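Local structure of hydrolase, isochorismatase family (4L07) at residues 21-33 with 58-70. The protein is a maleamate amidase of the isochorismatase family, probably hydrolysing the amide of maleamate to give maleate and ammonia. Sequence-based numbering, arbitrary orientation.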
ATOM      1  N   HIS A  21     -16.270 -17.669   1.069  1.00 25.93           N
ATOM      2  CA  HIS A  21     -15.867 -16.985   2.303  1.00 25.88           C
ATOM      3  C   HIS A  21     -16.185 -15.513   2.263  1.00 24.56           C
ATOM      4  O   HIS A  21     -15.309 -14.678   1.993  1.00 23.98           O
ATOM      5  CB  HIS A  21     -14.393 -17.227   2.605  1.00 26.77           C
ATOM      6  CG  HIS A  21     -14.037 -18.687   2.762  1.00 28.98           C
ATOM      7  ND1 HIS A  21     -14.418 -19.414   3.832  1.00 29.72           N
ATOM      8  CD2 HIS A  21     -13.322 -19.547   1.935  1.00 29.56           C
ATOM      9  CE1 HIS A  21     -13.965 -20.676   3.698  1.00 30.65           C
ATOM     10  NE2 HIS A  21     -13.294 -20.757   2.540  1.00 30.83           N
ATOM     11  N   PRO A  22     -17.456 -15.168   2.530  1.00 22.80           N
ATOM     12  CA  PRO A  22     -17.951 -13.802   2.432  1.00 22.79           C
ATOM     13  C   PRO A  22     -17.553 -12.918   3.607  1.00 22.15           C
ATOM     14  O   PRO A  22     -17.385 -13.407   4.725  1.00 21.93           O
ATOM     15  CB  PRO A  22     -19.481 -13.974   2.433  1.00 22.86           C
ATOM     16  CG  PRO A  22     -19.738 -15.446   2.314  1.00 22.71           C
ATOM     17  CD  PRO A  22     -18.530 -16.107   2.895  1.00 22.88           C
ATOM     18  N   ALA A  23     -17.433 -11.620   3.334  1.00 21.56           N
ATOM     19  CA  ALA A  23     -17.293 -10.601   4.362  1.00 21.18           C
ATOM     20  C   ALA A  23     -18.086  -9.367   3.952  1.00 21.19           C
ATOM     21  O   ALA A  23     -18.227  -9.069   2.755  1.00 21.88           O
ATOM     22  CB  ALA A  23     -15.826 -10.254   4.589  1.00 20.63           C
ATOM     23  N   ILE A  24     -18.628  -8.670   4.946  1.00 20.75           N
ATOM     24  CA  ILE A  24     -19.425  -7.473   4.709  1.00 20.88           C
ATOM     25  C   ILE A  24     -18.591  -6.248   5.086  1.00 20.92           C
ATOM     26  O   ILE A  24     -18.050  -6.173   6.194  1.00 21.18           O
ATOM     27  CB  ILE A  24     -20.735  -7.485   5.549  1.00 21.09           C
ATOM     28  CG1 ILE A  24     -21.404  -8.880   5.562  1.00 20.81           C
ATOM     29  CG2 ILE A  24     -21.684  -6.354   5.139  1.00 21.21           C
ATOM     30  CD1 ILE A  24     -21.804  -9.466   4.216  1.00 21.00           C
ATOM     31  N   ILE A  25     -18.488  -5.296   4.163  1.00 20.31           N
ATOM     32  CA  ILE A  25     -17.835  -4.018   4.448  1.00 20.19           C
ATOM     33  C   ILE A  25     -18.894  -2.921   4.431  1.00 20.16           C
ATOM     34  O   ILE A  25     -19.556  -2.709   3.417  1.00 20.18           O
ATOM     35  CB  ILE A  25     -16.724  -3.686   3.425  1.00 20.28           C
ATOM     36  CG1 ILE A  25     -15.762  -4.872   3.263  1.00 21.33           C
ATOM     37  CG2 ILE A  25     -16.008  -2.398   3.825  1.00 20.42           C
ATOM     38  CD1 ILE A  25     -14.897  -4.800   2.018  1.00 21.82           C
ATOM     39  N   VAL A  26     -19.056  -2.245   5.561  1.00 19.23           N
ATOM     40  CA  VAL A  26     -20.022  -1.149   5.685  1.00 19.59           C
ATOM     41  C   VAL A  26     -19.252   0.167   5.675  1.00 19.81           C
ATOM     42  O   VAL A  26     -18.613   0.543   6.656  1.00 19.99           O
ATOM     43  CB  VAL A  26     -20.865  -1.285   6.967  1.00 19.68           C
ATOM     44  CG1 VAL A  26     -21.961  -0.221   7.015  1.00 19.38           C
ATOM     45  CG2 VAL A  26     -21.475  -2.670   7.037  1.00 20.25           C
ATOM     46  N   VAL A  27     -19.305   0.854   4.539  1.00 20.20           N
ATOM     47  CA  VAL A  27     -18.482   2.042   4.311  1.00 19.90           C
ATOM     48  C   VAL A  27     -19.129   3.334   4.810  1.00 20.28           C
ATOM     49  O   VAL A  27     -20.109   3.812   4.230  1.00 20.66           O
ATOM     50  CB  VAL A  27     -18.135   2.200   2.810  1.00 19.42           C
ATOM     51  CG1 VAL A  27     -17.222   3.396   2.591  1.00 18.75           C
ATOM     52  CG2 VAL A  27     -17.496   0.929   2.273  1.00 19.96           C
ATOM     53  N   ASP A  28     -18.572   3.885   5.889  1.00 19.66           N
ATOM     54  CA  ASP A  28     -18.872   5.251   6.341  1.00 19.81           C
ATOM     55  C   ASP A  28     -20.356   5.549   6.580  1.00 20.07           C
ATOM     56  O   ASP A  28     -20.824   6.649   6.260  1.00 20.32           O
ATOM     57  CB  ASP A  28     -18.295   6.291   5.364  1.00 20.21           C
ATOM     58  CG  ASP A  28     -16.783   6.200   5.229  1.00 20.97           C
ATOM     59  OD1 ASP A  28     -16.134   5.543   6.075  1.00 22.11           O
ATOM     60  OD2 ASP A  28     -16.236   6.810   4.279  1.00 21.11           O
ATOM     61  N   PHE A  29     -21.087   4.591   7.144  1.00 20.32           N
ATOM     62  CA  PHE A  29     -22.416   4.890   7.688  1.00 21.20           C
ATOM     63  C   PHE A  29     -22.248   5.506   9.088  1.00 21.19           C
ATOM     64  O   PHE A  29     -22.778   4.999  10.081  1.00 22.08           O
ATOM     65  CB  PHE A  29     -23.326   3.648   7.727  1.00 21.12           C
ATOM     66  CG  PHE A  29     -24.095   3.385   6.444  1.00 21.54           C
ATOM     67  CD1 PHE A  29     -24.421   4.418   5.563  1.00 21.37           C
ATOM     68  CD2 PHE A  29     -24.535   2.098   6.148  1.00 21.99           C
ATOM     69  CE1 PHE A  29     -25.141   4.159   4.398  1.00 21.62           C
ATOM     70  CE2 PHE A  29     -25.253   1.831   4.986  1.00 22.23           C
ATOM     71  CZ  PHE A  29     -25.556   2.866   4.109  1.00 22.19           C
ATOM     72  N   SER A  30     -21.478   6.589   9.151  1.00 21.69           N
ATOM     73  CA  SER A  30     -21.314   7.391  10.364  1.00 21.96           C
ATOM     74  C   SER A  30     -22.337   8.520  10.337  1.00 21.96           C
ATOM     75  O   SER A  30     -22.873   8.844   9.275  1.00 22.47           O
ATOM     76  CB  SER A  30     -19.895   7.955  10.447  1.00 22.52           C
ATOM     77  OG  SER A  30     -19.648   8.874   9.398  1.00 22.88           O
ATOM     78  N   TYR A  31     -22.612   9.120  11.493  1.00 22.66           N
ATOM     79  CA  TYR A  31     -23.596  10.207  11.561  1.00 22.18           C
ATOM     80  C   TYR A  31     -23.261  11.375  10.627  1.00 21.83           C
ATOM     81  O   TYR A  31     -24.154  12.014  10.084  1.00 21.71           O
ATOM     82  CB  TYR A  31     -23.783  10.696  12.999  1.00 23.50           C
ATOM     83  CG  TYR A  31     -24.481   9.686  13.883  1.00 24.67           C
ATOM     84  CD1 TYR A  31     -25.816   9.333  13.655  1.00 24.58           C
ATOM     85  CD2 TYR A  31     -23.811   9.075  14.942  1.00 25.33           C
ATOM     86  CE1 TYR A  31     -26.459   8.404  14.463  1.00 25.26           C
ATOM     87  CE2 TYR A  31     -24.444   8.142  15.747  1.00 25.63           C
ATOM     88  CZ  TYR A  31     -25.768   7.816  15.506  1.00 25.88           C
ATOM     89  OH  TYR A  31     -26.393   6.893  16.311  1.00 26.08           O
ATOM     90  N   GLY A  32     -21.971  11.639  10.437  1.00 20.92           N
ATOM     91  CA  GLY A  32     -21.519  12.687   9.518  1.00 20.78           C
ATOM     92  C   GLY A  32     -22.042  12.509   8.102  1.00 20.40           C
ATOM     93  O   GLY A  32     -22.223  13.487   7.375  1.00 21.47           O
ATOM     94  N   PHE A  33     -22.295  11.258   7.726  1.00 20.54           N
ATOM     95  CA  PHE A  33     -22.795  10.924   6.400  1.00 20.32           C
ATOM     96  C   PHE A  33     -24.278  10.525   6.378  1.00 21.02           C
ATOM     97  O   PHE A  33     -24.862  10.449   5.307  1.00 21.87           O
ATOM     98  CB  PHE A  33     -21.931   9.830   5.760  1.00 20.19           C
ATOM     99  CG  PHE A  33     -20.515  10.267   5.503  1.00 20.17           C
ATOM    100  CD1 PHE A  33     -20.208  11.059   4.401  1.00 20.03           C
ATOM    101  CD2 PHE A  33     -19.489   9.906   6.374  1.00 20.66           C
ATOM    102  CE1 PHE A  33     -18.906  11.479   4.169  1.00 20.06           C
ATOM    103  CE2 PHE A  33     -18.184  10.326   6.147  1.00 20.02           C
ATOM    104  CZ  PHE A  33     -17.894  11.114   5.044  1.00 20.07           C
ATOM    105  N   ALA A  58     -24.931 -12.116   8.333  1.00 25.14           N
ATOM    106  CA  ALA A  58     -23.505 -12.440   8.211  1.00 24.32           C
ATOM    107  C   ALA A  58     -22.849 -12.685   9.568  1.00 24.63           C
ATOM    108  O   ALA A  58     -22.112 -13.667   9.745  1.00 24.64           O
ATOM    109  CB  ALA A  58     -22.768 -11.337   7.461  1.00 24.70           C
ATOM    110  N   ARG A  59     -23.123 -11.796  10.518  1.00 24.24           N
ATOM    111  CA  ARG A  59     -22.562 -11.890  11.863  1.00 25.03           C
ATOM    112  C   ARG A  59     -22.961 -13.205  12.532  1.00 25.36           C
ATOM    113  O   ARG A  59     -22.118 -13.897  13.106  1.00 26.10           O
ATOM    114  CB  ARG A  59     -23.005 -10.699  12.715  1.00 24.47           C
ATOM    115  CG  ARG A  59     -22.101 -10.408  13.905  1.00 25.06           C
ATOM    116  CD  ARG A  59     -22.717  -9.381  14.846  1.00 24.83           C
ATOM    117  NE  ARG A  59     -22.703  -8.023  14.294  1.00 25.22           N
ATOM    118  CZ  ARG A  59     -23.749  -7.414  13.738  1.00 25.21           C
ATOM    119  NH1 ARG A  59     -24.920  -8.036  13.644  1.00 25.48           N
ATOM    120  NH2 ARG A  59     -23.623  -6.174  13.272  1.00 24.99           N
ATOM    121  N   ALA A  60     -24.246 -13.539  12.445  1.00 25.90           N
ATOM    122  CA  ALA A  60     -24.777 -14.780  13.007  1.00 27.48           C
ATOM    123  C   ALA A  60     -24.153 -16.019  12.362  1.00 27.89           C
ATOM    124  O   ALA A  60     -23.978 -17.043  13.022  1.00 28.66           O
ATOM    125  CB  ALA A  60     -26.293 -14.812  12.886  1.00 27.95           C
ATOM    126  N   LEU A  61     -23.808 -15.910  11.079  1.00 27.76           N
ATOM    127  CA  LEU A  61     -23.168 -16.995  10.335  1.00 27.98           C
ATOM    128  C   LEU A  61     -21.649 -17.019  10.509  1.00 27.37           C
ATOM    129  O   LEU A  61     -20.967 -17.845   9.901  1.00 27.41           O
ATOM    130  CB  LEU A  61     -23.532 -16.923   8.844  1.00 27.77           C
ATOM    131  CG  LEU A  61     -25.001 -17.137   8.458  1.00 29.34           C
ATOM    132  CD1 LEU A  61     -25.189 -16.969   6.955  1.00 28.69           C
ATOM    133  CD2 LEU A  61     -25.517 -18.494   8.921  1.00 29.28           C
ATOM    134  N   GLU A  62     -21.140 -16.113  11.343  1.00 26.67           N
ATOM    135  CA  GLU A  62     -19.704 -15.990  11.646  1.00 27.55           C
ATOM    136  C   GLU A  62     -18.833 -15.602  10.445  1.00 26.73           C
ATOM    137  O   GLU A  62     -17.665 -15.988  10.345  1.00 26.38           O
ATOM    138  CB  GLU A  62     -19.176 -17.236  12.375  1.00 28.70           C
ATOM    139  CG  GLU A  62     -19.858 -17.448  13.721  1.00 30.74           C
ATOM    140  CD  GLU A  62     -19.474 -18.745  14.415  1.00 32.62           C
ATOM    141  OE1 GLU A  62     -19.893 -18.924  15.579  1.00 33.39           O
ATOM    142  OE2 GLU A  62     -18.770 -19.586  13.813  1.00 33.60           O
ATOM    143  N   PHE A  63     -19.418 -14.824   9.539  1.00 26.03           N
ATOM    144  CA  PHE A  63     -18.663 -14.190   8.461  1.00 25.00           C
ATOM    145  C   PHE A  63     -18.239 -12.811   8.954  1.00 24.45           C
ATOM    146  O   PHE A  63     -19.000 -12.157   9.682  1.00 25.13           O
ATOM    147  CB  PHE A  63     -19.514 -14.040   7.196  1.00 25.43           C
ATOM    148  CG  PHE A  63     -20.069 -15.330   6.666  1.00 25.90           C
ATOM    149  CD1 PHE A  63     -19.329 -16.513   6.726  1.00 26.45           C
ATOM    150  CD2 PHE A  63     -21.327 -15.357   6.068  1.00 26.68           C
ATOM    151  CE1 PHE A  63     -19.849 -17.702   6.227  1.00 26.76           C
ATOM    152  CE2 PHE A  63     -21.846 -16.541   5.561  1.00 27.42           C
ATOM    153  CZ  PHE A  63     -21.105 -17.712   5.642  1.00 26.86           C
ATOM    154  N   PRO A  64     -17.030 -12.359   8.571  1.00 22.81           N
ATOM    155  CA  PRO A  64     -16.570 -11.048   9.039  1.00 22.51           C
ATOM    156  C   PRO A  64     -17.497  -9.899   8.643  1.00 22.78           C
ATOM    157  O   PRO A  64     -17.981  -9.845   7.512  1.00 22.69           O
ATOM    158  CB  PRO A  64     -15.201 -10.898   8.371  1.00 22.43           C
ATOM    159  CG  PRO A  64     -14.725 -12.302   8.225  1.00 22.17           C
ATOM    160  CD  PRO A  64     -15.956 -13.094   7.875  1.00 22.88           C
ATOM    161  N   VAL A  65     -17.749  -9.004   9.592  1.00 22.55           N
ATOM    162  CA  VAL A  65     -18.513  -7.774   9.357  1.00 22.53           C
ATOM    163  C   VAL A  65     -17.647  -6.622   9.842  1.00 22.51           C
ATOM    164  O   VAL A  65     -17.333  -6.543  11.028  1.00 24.07           O
ATOM    165  CB  VAL A  65     -19.856  -7.766  10.125  1.00 23.03           C
ATOM    166  CG1 VAL A  65     -20.518  -6.388  10.055  1.00 23.09           C
ATOM    167  CG2 VAL A  65     -20.793  -8.843   9.593  1.00 23.45           C
ATOM    168  N   ILE A  66     -17.246  -5.745   8.925  1.00 21.45           N
ATOM    169  CA  ILE A  66     -16.317  -4.653   9.239  1.00 22.00           C
ATOM    170  C   ILE A  66     -16.896  -3.296   8.821  1.00 21.98           C
ATOM    171  O   ILE A  66     -17.303  -3.116   7.667  1.00 22.23           O
ATOM    172  CB  ILE A  66     -14.939  -4.874   8.567  1.00 22.24           C
ATOM    173  CG1 ILE A  66     -14.325  -6.201   9.027  1.00 22.72           C
ATOM    174  CG2 ILE A  66     -13.987  -3.723   8.885  1.00 22.01           C
ATOM    175  CD1 ILE A  66     -13.190  -6.695   8.152  1.00 23.78           C
ATOM    176  N   PHE A  67     -16.940  -2.359   9.768  1.00 21.28           N
ATOM    177  CA  PHE A  67     -17.401  -0.991   9.520  1.00 21.87           C
ATOM    178  C   PHE A  67     -16.219  -0.052   9.332  1.00 21.99           C
ATOM    179  O   PHE A  67     -15.187  -0.215   9.981  1.00 22.18           O
ATOM    180  CB  PHE A  67     -18.226  -0.485  10.710  1.00 21.87           C
ATOM    181  CG  PHE A  67     -19.528  -1.207  10.906  1.00 22.13           C
ATOM    182  CD1 PHE A  67     -19.573  -2.456  11.526  1.00 22.29           C
ATOM    183  CD2 PHE A  67     -20.724  -0.622  10.496  1.00 22.49           C
ATOM    184  CE1 PHE A  67     -20.780  -3.120  11.708  1.00 22.87           C
ATOM    185  CE2 PHE A  67     -21.936  -1.278  10.679  1.00 22.63           C
ATOM    186  CZ  PHE A  67     -21.962  -2.528  11.282  1.00 22.79           C
ATOM    187  N   THR A  68     -16.377   0.939   8.456  1.00 21.72           N
ATOM    188  CA  THR A  68     -15.361   1.975   8.279  1.00 21.84           C
ATOM    189  C   THR A  68     -15.897   3.350   8.654  1.00 21.96           C
ATOM    190  O   THR A  68     -17.105   3.593   8.604  1.00 21.72           O
ATOM    191  CB  THR A  68     -14.803   2.008   6.835  1.00 22.35           C
ATOM    192  OG1 THR A  68     -15.722   2.682   5.974  1.00 23.24           O
ATOM    193  CG2 THR A  68     -14.569   0.601   6.308  1.00 22.59           C
ATOM    194  N   THR A  69     -14.990   4.240   9.037  1.00 21.10           N
ATOM    195  CA  THR A  69     -15.323   5.626   9.335  1.00 21.50           C
ATOM    196  C   THR A  69     -14.131   6.497   8.950  1.00 21.34           C
ATOM    197  O   THR A  69     -12.973   6.058   9.036  1.00 21.39           O
ATOM    198  CB  THR A  69     -15.720   5.825  10.826  1.00 21.95           C
ATOM    199  OG1 THR A  69     -16.283   7.130  11.021  1.00 23.23           O
ATOM    200  CG2 THR A  69     -14.517   5.651  11.755  1.00 22.22           C
ATOM    201  N   ILE A  70     -14.421   7.712   8.500  1.00 20.60           N
ATOM    202  CA  ILE A  70     -13.399   8.724   8.279  1.00 20.48           C
ATOM    203  C   ILE A  70     -13.310   9.577   9.546  1.00 21.01           C
ATOM    204  O   ILE A  70     -14.308  10.163   9.982  1.00 20.31           O
ATOM    205  CB  ILE A  70     -13.744   9.633   7.073  1.00 20.29           C
ATOM    206  CG1 ILE A  70     -13.717   8.833   5.757  1.00 20.02           C
ATOM    207  CG2 ILE A  70     -12.794  10.825   7.020  1.00 20.97           C
ATOM    208  CD1 ILE A  70     -14.308   9.565   4.560  1.00 19.86           C
TER
HETATM  209  O   HOH W   1     -19.672   2.420   8.607  1.00 19.43           O
HETATM  210  O   HOH W   2     -16.951   9.210   9.338  1.00 20.14           O
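Thr68 OG1 donates to Asp28 OD1 (2.9 Å), reaching it from above the carboxylate plane, 55° out of it. The threonine's first torsion (chi1 79°) sets OG1 between its own backbone N and carbonyl carbon, which turns the hydroxyl toward the aspartate. The other oxygen, Asp28 OD2, lies 3.4 Å from Ile70 CD1 and forms a salt bridge with Lys116 of strand 112-116, so an alanine here would probably leave that lysine without this countercharge and the Thr68 hydroxyl without this acceptor. Further back, strands 22-27 and 65-70 run parallel, joined by near-straight bonds such as Ile66 N to Ile24 O (2.9 Å). Branched residues suit these extended backbones: Val26 lies alongside Phe67, its CG2 over one ring face, 4.2 Å from the centroid. Ile24 CG1 presses tightly on Ala58 CB (3.4 Å), where a small residue lets helix 45-60 come close. At the other end, Pro22 CD sits over the centre of the Phe63 ring, which precedes strand 65-70, in a CH-pi contact 9° off the normal. Near the C-terminal end of strand 22-27, one water links Val26 O, Thr68 O and Phe29 N. Helix 45-60 leading into the neighbouring parallel strand makes a beta-alpha-beta crossover, characteristic of the alpha/beta isochorismatase fold, with Asp28 just past strand 22-27.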